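Local coordinates for protein lipid II:glycine glycyltransferase (Staphylococcus aureus, PDB 6SNR) that probably adds the first glycine of the pentaglycine interpeptide bridge to the lysine of lipid II, using glycyl-tRNA as donor, in peptidoglycan synthesis, at residues Gln56-Lys61 with Tyr71-Phe76; Ala104-Pro109 with Ile385-Tyr390. All coordinates share one frame; numbering follows the deposited sequence.

Both contacts lie in one mixed sheet of the FemABX fold, on the same side of the chain's centre, with their own centres about 10 Å apart. Contact 1 comes first along the chain and is local: it pairs the two strands of a hairpin, 50-61 and 68-78. Contact 2 is long-range and brings strand 388-391, near the C-terminus, beside strand 102-107. Strands 68-78 and 102-107 are parallel neighbours, so the four strands run on as one sheet. D108 of contact 2 binds Y71 and R74 of contact 1. Early and late parts of the chain thus build one sheet of this monomeric enzyme.

Contact 1: residues Gln56-Lys61 with Tyr71-Phe76; sequences QLLFKK and YISRGF
L58 and Y71 form an antiparallel hydrogen-bonded pair, with their CA atoms 5.1 Å apart. The pair belongs to the beta hairpin of strands 50-61 and 68-78. The two bonds differ in shape. Y71 N gives a nearly straight bond to L58 O, at 2.7 Å and 178°, in the carbonyl plane. L58 N reaches Y71 O at 2.9 Å, but from above that carbonyl plane.

Past this pair, toward Q56 and S73, a water bridges the two backbones. It accepts a hydrogen bond from S73 N and lies within donating distance of Q56 O and Y71 O, but it has more acceptors in reach than protons. A type II turn follows from I72 to G75, closed by a bond from G75 N to I72 O.

L57 and I72 pack side by side on one face of the sheet and point the same way. Their closest atoms are L57 CD1 and I72 CD1, 3.7 Å apart. I72 CG1 is anti to its carbonyl carbon (chi1 -51°), which puts CD1 beside the L57 branch. The other branch, CG2, lies near Q56 O. Helix 83-99 meets this face, with A93 touching L57.

L58 and Y71 point to the other face. L58 meets A30 of helix 27-33 there. The Y71 ring leads away from L58, and its hydroxyl bonds to D108 and Q143. S73 CB sits 3.3 Å above one face of this ring, toward the rim. The S73 hydroxyl bonds to the backbone O of L24. S73 OG also lies 3.8 Å from L58 CD1.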
# COMPACT_ATOMS: atom_id res chain seq x y z
N GLN A 56 -2.03 -20.36 7.36
CA GLN A 56 -3.33 -20.37 6.80
C GLN A 56 -3.25 -20.93 5.37
O GLN A 56 -2.53 -20.41 4.52
CB GLN A 56 -3.88 -18.95 6.76
CG GLN A 56 -5.24 -18.88 6.21
CD GLN A 56 -5.85 -17.55 6.47
OE1 GLN A 56 -5.52 -16.55 5.81
NE2 GLN A 56 -6.70 -17.51 7.45
N LEU A 57 -3.93 -22.02 5.15
CA LEU A 57 -3.95 -22.76 3.87
C LEU A 57 -5.18 -22.41 3.12
O LEU A 57 -6.31 -22.48 3.66
CB LEU A 57 -3.95 -24.30 4.16
CG LEU A 57 -2.69 -24.98 4.70
CD1 LEU A 57 -2.04 -24.38 5.91
CD2 LEU A 57 -3.04 -26.46 4.95
N LEU A 58 -5.05 -22.02 1.85
CA LEU A 58 -6.18 -21.77 1.02
C LEU A 58 -6.23 -22.88 -0.01
O LEU A 58 -5.25 -23.18 -0.69
CB LEU A 58 -6.07 -20.42 0.28
CG LEU A 58 -6.14 -19.23 1.24
CD1 LEU A 58 -5.87 -17.90 0.51
CD2 LEU A 58 -7.50 -19.18 1.90
N PHE A 59 -7.41 -23.43 -0.17
CA PHE A 59 -7.68 -24.46 -1.21
C PHE A 59 -8.63 -24.02 -2.28
O PHE A 59 -9.65 -23.35 -2.01
CB PHE A 59 -8.30 -25.73 -0.50
CG PHE A 59 -7.36 -26.44 0.38
CD1 PHE A 59 -6.57 -27.46 -0.06
CD2 PHE A 59 -7.28 -26.14 1.74
CE1 PHE A 59 -5.69 -28.11 0.77
CE2 PHE A 59 -6.40 -26.77 2.56
CZ PHE A 59 -5.58 -27.78 2.10
N LYS A 60 -8.39 -24.49 -3.52
CA LYS A 60 -9.30 -24.20 -4.61
C LYS A 60 -9.25 -25.38 -5.57
O LYS A 60 -8.19 -25.86 -5.89
CB LYS A 60 -8.98 -22.92 -5.35
CG LYS A 60 -10.02 -22.49 -6.39
CD LYS A 60 -9.73 -21.12 -6.94
CE LYS A 60 -10.60 -20.79 -8.14
NZ LYS A 60 -10.44 -19.36 -8.56
N LYS A 61 -10.43 -25.79 -6.04
CA LYS A 61 -10.55 -26.90 -6.99
C LYS A 61 -9.92 -26.52 -8.33
O LYS A 61 -10.08 -25.40 -8.83
CB LYS A 61 -12.02 -27.24 -7.18
CG LYS A 61 -12.33 -28.27 -8.27
CD LYS A 61 -13.57 -27.86 -9.07
CE LYS A 61 -13.40 -26.47 -9.67
NZ LYS A 61 -13.96 -26.24 -11.04
N TYR A 71 -2.62 -23.55 -1.33
CA TYR A 71 -1.76 -22.39 -1.44
C TYR A 71 -1.68 -21.67 -0.10
O TYR A 71 -2.72 -21.19 0.41
CB TYR A 71 -2.27 -21.47 -2.54
CG TYR A 71 -1.49 -20.19 -2.77
CD1 TYR A 71 -0.11 -20.12 -2.57
CD2 TYR A 71 -2.18 -19.02 -3.09
CE1 TYR A 71 0.59 -18.92 -2.73
CE2 TYR A 71 -1.48 -17.81 -3.26
CZ TYR A 71 -0.11 -17.78 -3.11
OH TYR A 71 0.55 -16.56 -3.24
N ILE A 72 -0.49 -21.63 0.45
CA ILE A 72 -0.18 -20.98 1.75
C ILE A 72 0.40 -19.63 1.40
O ILE A 72 1.62 -19.44 1.38
CB ILE A 72 0.76 -21.81 2.64
CG1 ILE A 72 0.23 -23.25 2.79
CG2 ILE A 72 0.94 -21.14 4.02
CD1 ILE A 72 1.00 -24.15 3.73
N SER A 73 -0.49 -18.68 1.13
CA SER A 73 -0.07 -17.37 0.50
C SER A 73 0.66 -16.50 1.52
O SER A 73 0.09 -16.06 2.55
CB SER A 73 -1.30 -16.62 -0.07
OG SER A 73 -2.35 -16.43 0.90
N ARG A 74 1.95 -16.25 1.26
CA ARG A 74 2.86 -15.57 2.18
C ARG A 74 3.04 -16.26 3.56
O ARG A 74 3.44 -15.65 4.53
CB ARG A 74 2.48 -14.08 2.34
CG ARG A 74 2.67 -13.28 1.04
CD ARG A 74 4.10 -12.93 0.89
NE ARG A 74 4.36 -12.03 -0.24
CZ ARG A 74 5.19 -12.28 -1.26
NH1 ARG A 74 5.83 -13.44 -1.36
NH2 ARG A 74 5.38 -11.29 -2.16
N GLY A 75 2.80 -17.57 3.59
CA GLY A 75 3.23 -18.44 4.69
C GLY A 75 4.27 -19.42 4.23
O GLY A 75 4.76 -19.30 3.09
N PHE A 76 4.66 -20.40 5.07
CA PHE A 76 4.33 -20.45 6.50
C PHE A 76 4.85 -19.24 7.29
O PHE A 76 5.87 -18.62 6.94
CB PHE A 76 5.00 -21.66 7.17
CG PHE A 76 4.90 -22.97 6.43
CD1 PHE A 76 3.74 -23.73 6.43
CD2 PHE A 76 6.01 -23.47 5.75
CE1 PHE A 76 3.68 -24.97 5.83
CE2 PHE A 76 5.96 -24.71 5.13
CZ PHE A 76 4.81 -25.46 5.18
O HOH W 1 -3.07 -19.26 2.15

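Contact 2: residues Ala104-Pro109 with Ile385-Tyr390; sequences AIKIDP and IGEFDY
I105 with Y390 and I107 with F388 make two antiparallel hydrogen-bonded pairs. I107 N meets F388 O at 2.8 Å. The tight part lies between the pairs, at the non-hydrogen-bonded pair K106 and D389. K106 starts with CG anti to its backbone N (chi1 178°), then bends at its last two torsions and brings NZ between two carboxylates. NZ meets D389 OD1 at 2.7 Å on the syn lone pair. It meets E387 OE2 at 2.8 Å from above the carboxylate plane. E401 adds a third salt bridge, and Y397 binds D389 OD2. These acids probably stabilise the charged lysine.

Toward D108 and I385 the contact is looser and watered. One water links D108 OD2 to E387 OE1, 4.4 Å apart. D108 OD2 also bonds to Y71 OH, and E387 OE1 to I142 N. Another water joins P109 O to G386 O. P109 CG only brushes I385 CD1, at 4.1 Å.

On the face opposite K106 and D389, I107 CG1 packs on F388 CB at 3.8 Å. Helix 117-125 meets I107 and F388 there, helix 83-99 meets I105 and Y390, and strand 68-78 flanks strand 102-107 on the side away from 388-391.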
# COMPACT_ATOMS: atom_id res chain seq x y z
N ALA A 104 -0.34 -30.33 -4.76
CA ALA A 104 0.87 -29.73 -4.18
C ALA A 104 0.48 -28.74 -3.06
O ALA A 104 -0.68 -28.31 -3.04
CB ALA A 104 1.64 -28.96 -5.26
N ILE A 105 1.48 -28.43 -2.26
CA ILE A 105 1.45 -27.38 -1.22
C ILE A 105 2.45 -26.32 -1.68
O ILE A 105 3.64 -26.56 -1.76
CB ILE A 105 1.89 -27.90 0.15
CG1 ILE A 105 0.90 -28.95 0.66
CG2 ILE A 105 2.03 -26.74 1.15
CD1 ILE A 105 1.50 -29.79 1.75
N LYS A 106 1.91 -25.14 -1.96
CA LYS A 106 2.70 -24.04 -2.53
C LYS A 106 2.89 -22.98 -1.45
O LYS A 106 1.88 -22.50 -0.88
CB LYS A 106 1.94 -23.44 -3.72
CG LYS A 106 2.64 -22.21 -4.38
CD LYS A 106 1.85 -21.71 -5.54
CE LYS A 106 1.74 -22.71 -6.66
NZ LYS A 106 3.05 -23.09 -7.27
N ILE A 107 4.14 -22.55 -1.25
CA ILE A 107 4.39 -21.49 -0.26
C ILE A 107 5.26 -20.38 -0.88
O ILE A 107 5.91 -20.59 -1.92
CB ILE A 107 5.10 -22.01 0.99
CG1 ILE A 107 6.56 -22.42 0.66
CG2 ILE A 107 4.36 -23.19 1.65
CD1 ILE A 107 7.38 -22.78 1.85
N ASP A 108 5.22 -19.20 -0.26
CA ASP A 108 5.91 -18.02 -0.81
C ASP A 108 6.14 -16.97 0.30
O ASP A 108 5.63 -15.84 0.21
CB ASP A 108 5.23 -17.43 -2.09
CG ASP A 108 3.77 -17.13 -1.96
OD1 ASP A 108 3.14 -17.40 -0.91
OD2 ASP A 108 3.15 -16.67 -2.92
N PRO A 109 6.88 -17.33 1.34
CA PRO A 109 6.95 -16.47 2.51
C PRO A 109 7.71 -15.18 2.22
O PRO A 109 8.52 -15.12 1.29
CB PRO A 109 7.68 -17.33 3.52
CG PRO A 109 8.56 -18.23 2.69
CD PRO A 109 7.71 -18.53 1.50
N ILE A 385 12.78 -14.72 -1.45
CA ILE A 385 13.32 -16.02 -1.88
C ILE A 385 12.47 -16.68 -2.95
O ILE A 385 12.98 -17.49 -3.74
CB ILE A 385 13.54 -16.95 -0.66
CG1 ILE A 385 12.28 -17.14 0.19
CG2 ILE A 385 14.66 -16.39 0.19
CD1 ILE A 385 12.41 -18.29 1.20
N GLY A 386 11.16 -16.37 -3.01
CA GLY A 386 10.30 -16.86 -4.04
C GLY A 386 9.30 -17.93 -3.63
O GLY A 386 8.87 -17.97 -2.51
N GLU A 387 8.92 -18.74 -4.61
CA GLU A 387 7.82 -19.68 -4.54
C GLU A 387 8.36 -21.10 -4.52
O GLU A 387 9.28 -21.42 -5.28
CB GLU A 387 6.87 -19.46 -5.72
CG GLU A 387 5.58 -20.25 -5.64
CD GLU A 387 4.66 -19.85 -6.75
OE1 GLU A 387 4.10 -18.72 -6.71
OE2 GLU A 387 4.44 -20.65 -7.66
N PHE A 388 7.80 -21.95 -3.64
CA PHE A 388 8.26 -23.32 -3.47
C PHE A 388 7.05 -24.25 -3.43
O PHE A 388 6.02 -23.91 -2.84
CB PHE A 388 8.98 -23.48 -2.12
CG PHE A 388 10.18 -22.58 -1.93
CD1 PHE A 388 10.03 -21.26 -1.59
CD2 PHE A 388 11.48 -23.08 -2.09
CE1 PHE A 388 11.11 -20.43 -1.47
CE2 PHE A 388 12.58 -22.24 -1.92
CZ PHE A 388 12.39 -20.92 -1.62
N ASP A 389 7.19 -25.45 -4.00
CA ASP A 389 6.10 -26.42 -4.04
C ASP A 389 6.57 -27.73 -3.42
O ASP A 389 7.64 -28.22 -3.75
CB ASP A 389 5.63 -26.68 -5.46
CG ASP A 389 5.05 -25.46 -6.12
OD1 ASP A 389 4.04 -24.98 -5.58
OD2 ASP A 389 5.54 -25.04 -7.19
N TYR A 390 5.76 -28.27 -2.51
CA TYR A 390 5.94 -29.64 -2.00
C TYR A 390 4.95 -30.46 -2.80
O TYR A 390 3.73 -30.32 -2.66
CB TYR A 390 5.72 -29.73 -0.50
CG TYR A 390 6.01 -31.12 0.02
CD1 TYR A 390 5.03 -32.09 -0.03
CD2 TYR A 390 7.25 -31.44 0.56
CE1 TYR A 390 5.29 -33.37 0.43
CE2 TYR A 390 7.50 -32.73 1.05
CZ TYR A 390 6.51 -33.68 0.96
OH TYR A 390 6.73 -34.97 1.43
O HOH W 2 4.35 -16.43 -5.30
O HOH W 3 8.92 -15.51 -1.32